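Local coordinates for GTP-binding protein (Sulfolobus solfataricus P2, PDB 2QTF) that hydrolyses GTP, is specific for that nucleotide, and associates with the 50S ribosomal subunit, perhaps acting in protein synthesis or ribosome biogenesis, at residues Thr193-Ser198 and Ile331-Leu336. Numbering follows the deposited sequence.
Sequences TSLFNS and IPISAL. With SO4 (sulfate ion), chain F.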
loop_
_atom_site.group_PDB
_atom_site.type_symbol
_atom_site.label_atom_id
_atom_site.label_comp_id
_atom_site.label_asym_id
_atom_site.label_seq_id
_atom_site.Cartn_x
_atom_site.Cartn_y
_atom_site.Cartn_z
ATOM N N THR A 193 -3.881 -2.960 -7.574
ATOM C CA THR A 193 -3.721 -1.917 -8.612
ATOM C C THR A 193 -4.182 -2.491 -9.961
ATOM O O THR A 193 -4.910 -1.806 -10.680
ATOM C CB THR A 193 -2.234 -1.514 -8.671
ATOM O OG1 THR A 193 -1.913 -1.020 -7.399
ATOM C CG2 THR A 193 -1.939 -0.464 -9.748
ATOM N N SER A 194 -3.869 -3.769 -10.232
ATOM C CA SER A 194 -4.235 -4.372 -11.534
ATOM C C SER A 194 -5.731 -4.460 -11.593
ATOM O O SER A 194 -6.293 -4.186 -12.657
ATOM C CB SER A 194 -3.639 -5.752 -11.826
ATOM O OG SER A 194 -4.075 -6.626 -10.828
ATOM N N LEU A 195 -6.396 -4.794 -10.504
ATOM C CA LEU A 195 -7.890 -4.844 -10.497
ATOM C C LEU A 195 -8.542 -3.436 -10.693
ATOM O O LEU A 195 -9.448 -3.219 -11.519
ATOM C CB LEU A 195 -8.340 -5.391 -9.171
ATOM C CG LEU A 195 -9.878 -5.504 -9.037
ATOM C CD1 LEU A 195 -10.249 -6.443 -10.178
ATOM C CD2 LEU A 195 -10.193 -6.268 -7.754
ATOM N N PHE A 196 -8.020 -2.466 -9.969
ATOM C CA PHE A 196 -8.463 -1.055 -10.129
ATOM C C PHE A 196 -8.287 -0.570 -11.575
ATOM O O PHE A 196 -9.206 -0.000 -12.203
ATOM C CB PHE A 196 -7.620 -0.156 -9.217
ATOM C CG PHE A 196 -8.158 1.246 -9.117
ATOM C CD1 PHE A 196 -9.061 1.548 -8.138
ATOM C CD2 PHE A 196 -7.668 2.294 -9.949
ATOM C CE1 PHE A 196 -9.576 2.834 -7.970
ATOM C CE2 PHE A 196 -8.211 3.620 -9.774
ATOM C CZ PHE A 196 -9.198 3.813 -8.763
ATOM N N ASN A 197 -7.096 -0.802 -12.115
ATOM C CA ASN A 197 -6.826 -0.354 -13.448
ATOM C C ASN A 197 -7.680 -1.027 -14.432
ATOM O O ASN A 197 -8.128 -0.417 -15.453
ATOM C CB ASN A 197 -5.349 -0.582 -13.816
ATOM C CG ASN A 197 -4.466 0.402 -13.171
ATOM O OD1 ASN A 197 -4.948 1.360 -12.550
ATOM N ND2 ASN A 197 -3.153 0.191 -13.286
ATOM N N SER A 198 -7.934 -2.308 -14.191
ATOM C CA SER A 198 -8.784 -3.052 -15.128
ATOM C C SER A 198 -10.243 -2.493 -15.209
ATOM O O SER A 198 -10.829 -2.280 -16.347
ATOM C CB SER A 198 -8.796 -4.522 -14.741
ATOM O OG SER A 198 -9.733 -5.128 -15.556
ATOM N N ILE A 331 -15.680 -14.605 -5.870
ATOM C CA ILE A 331 -15.459 -14.953 -7.300
ATOM C C ILE A 331 -13.977 -15.129 -7.631
ATOM O O ILE A 331 -13.143 -14.465 -7.076
ATOM C CB ILE A 331 -16.155 -13.946 -8.261
ATOM C CG1 ILE A 331 -15.584 -12.530 -8.024
ATOM C CG2 ILE A 331 -17.678 -13.902 -7.804
ATOM C CD1 ILE A 331 -16.141 -11.365 -8.917
ATOM N N PRO A 332 -13.669 -16.013 -8.566
ATOM C CA PRO A 332 -12.310 -16.099 -9.072
ATOM C C PRO A 332 -12.151 -15.230 -10.273
ATOM O O PRO A 332 -13.055 -15.238 -11.191
ATOM C CB PRO A 332 -12.216 -17.579 -9.517
ATOM C CG PRO A 332 -13.735 -17.892 -9.992
ATOM C CD PRO A 332 -14.603 -17.032 -9.139
ATOM N N ILE A 333 -11.047 -14.510 -10.334
ATOM C CA ILE A 333 -10.780 -13.707 -11.512
ATOM C C ILE A 333 -9.308 -13.763 -11.834
ATOM O O ILE A 333 -8.478 -14.190 -10.991
ATOM C CB ILE A 333 -11.089 -12.173 -11.261
ATOM C CG1 ILE A 333 -10.171 -11.657 -10.100
ATOM C CG2 ILE A 333 -12.610 -11.992 -10.977
ATOM C CD1 ILE A 333 -10.264 -10.088 -9.860
ATOM N N SER A 334 -8.942 -13.269 -13.006
ATOM C CA SER A 334 -7.537 -12.918 -13.270
ATOM C C SER A 334 -7.529 -11.502 -13.827
ATOM O O SER A 334 -7.941 -11.277 -14.969
ATOM C CB SER A 334 -6.841 -13.862 -14.206
ATOM O OG SER A 334 -5.613 -13.207 -14.525
ATOM N N ALA A 335 -7.175 -10.535 -13.000
ATOM C CA ALA A 335 -7.151 -9.124 -13.445
ATOM C C ALA A 335 -6.142 -8.954 -14.548
ATOM O O ALA A 335 -6.436 -8.219 -15.457
ATOM C CB ALA A 335 -6.893 -8.122 -12.283
ATOM N N LEU A 336 -5.015 -9.695 -14.537
ATOM C CA LEU A 336 -3.958 -9.539 -15.621
ATOM C C LEU A 336 -4.335 -10.139 -16.952
ATOM O O LEU A 336 -4.057 -9.585 -17.984
ATOM C CB LEU A 336 -2.603 -10.172 -15.237
ATOM C CG LEU A 336 -1.706 -9.186 -14.454
ATOM C CD1 LEU A 336 -0.220 -9.594 -14.676
ATOM C CD2 LEU A 336 -1.901 -7.633 -14.778
HETATM S S SO4 F . -1.049 -4.711 -5.188
HETATM O O1 SO4 F . -1.548 -3.502 -5.815
HETATM O O2 SO4 F . -0.856 -5.786 -6.141
HETATM O O3 SO4 F . -2.012 -5.425 -4.362
HETATM O O4 SO4 F . 0.229 -4.460 -4.478
#
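Leu195 and Ala335 bring the two backbones closest, with their CA atoms 5.2 Å apart. Residues 193-198 belong to the helix that follows the P-loop of this G domain. Residues 331-336 run from the end of strand 327-332, an outermost strand of the six-stranded sheet, into the loop that carries Ser334, Ala335 and Leu336. These three are inferred to bind GTP, so the contact probably joins two sides of the nucleotide site.

Ala335 points its methyl at the first turn of the helix. Its CB lies 3.5 Å from Ser194 OG. The same methyl is 3.8 Å from the backbone N of Leu195. The Ser194 hydroxyl sits between its own backbone N and carbonyl carbon (chi1 60°). There it hydrogen-bonds to the carbonyl oxygen of Gly191 in the P-loop, while Ser194 OG and CB lie against the alanine methyl. Leu336 adds a second apolar touch, with CD2 against Ser194 CB.

Deeper in, Leu195 and Ile333 cross at about a right angle and meet through their CD1 methyls, 3.7 Å apart. Leu195 also packs on Leu344 of helix 341-355. The loop has its own polar ties to two residues inferred to bind GTP: Asn300 OD1 takes the N-H of Ala335, and Ser334 OG bonds to Asp303 OD1.

A sulfate, probably from the crystallisation liquor, sits at the P-loop. Thr193 grips its O1 twice, through the backbone N and through OG1, each at 3.0 Å.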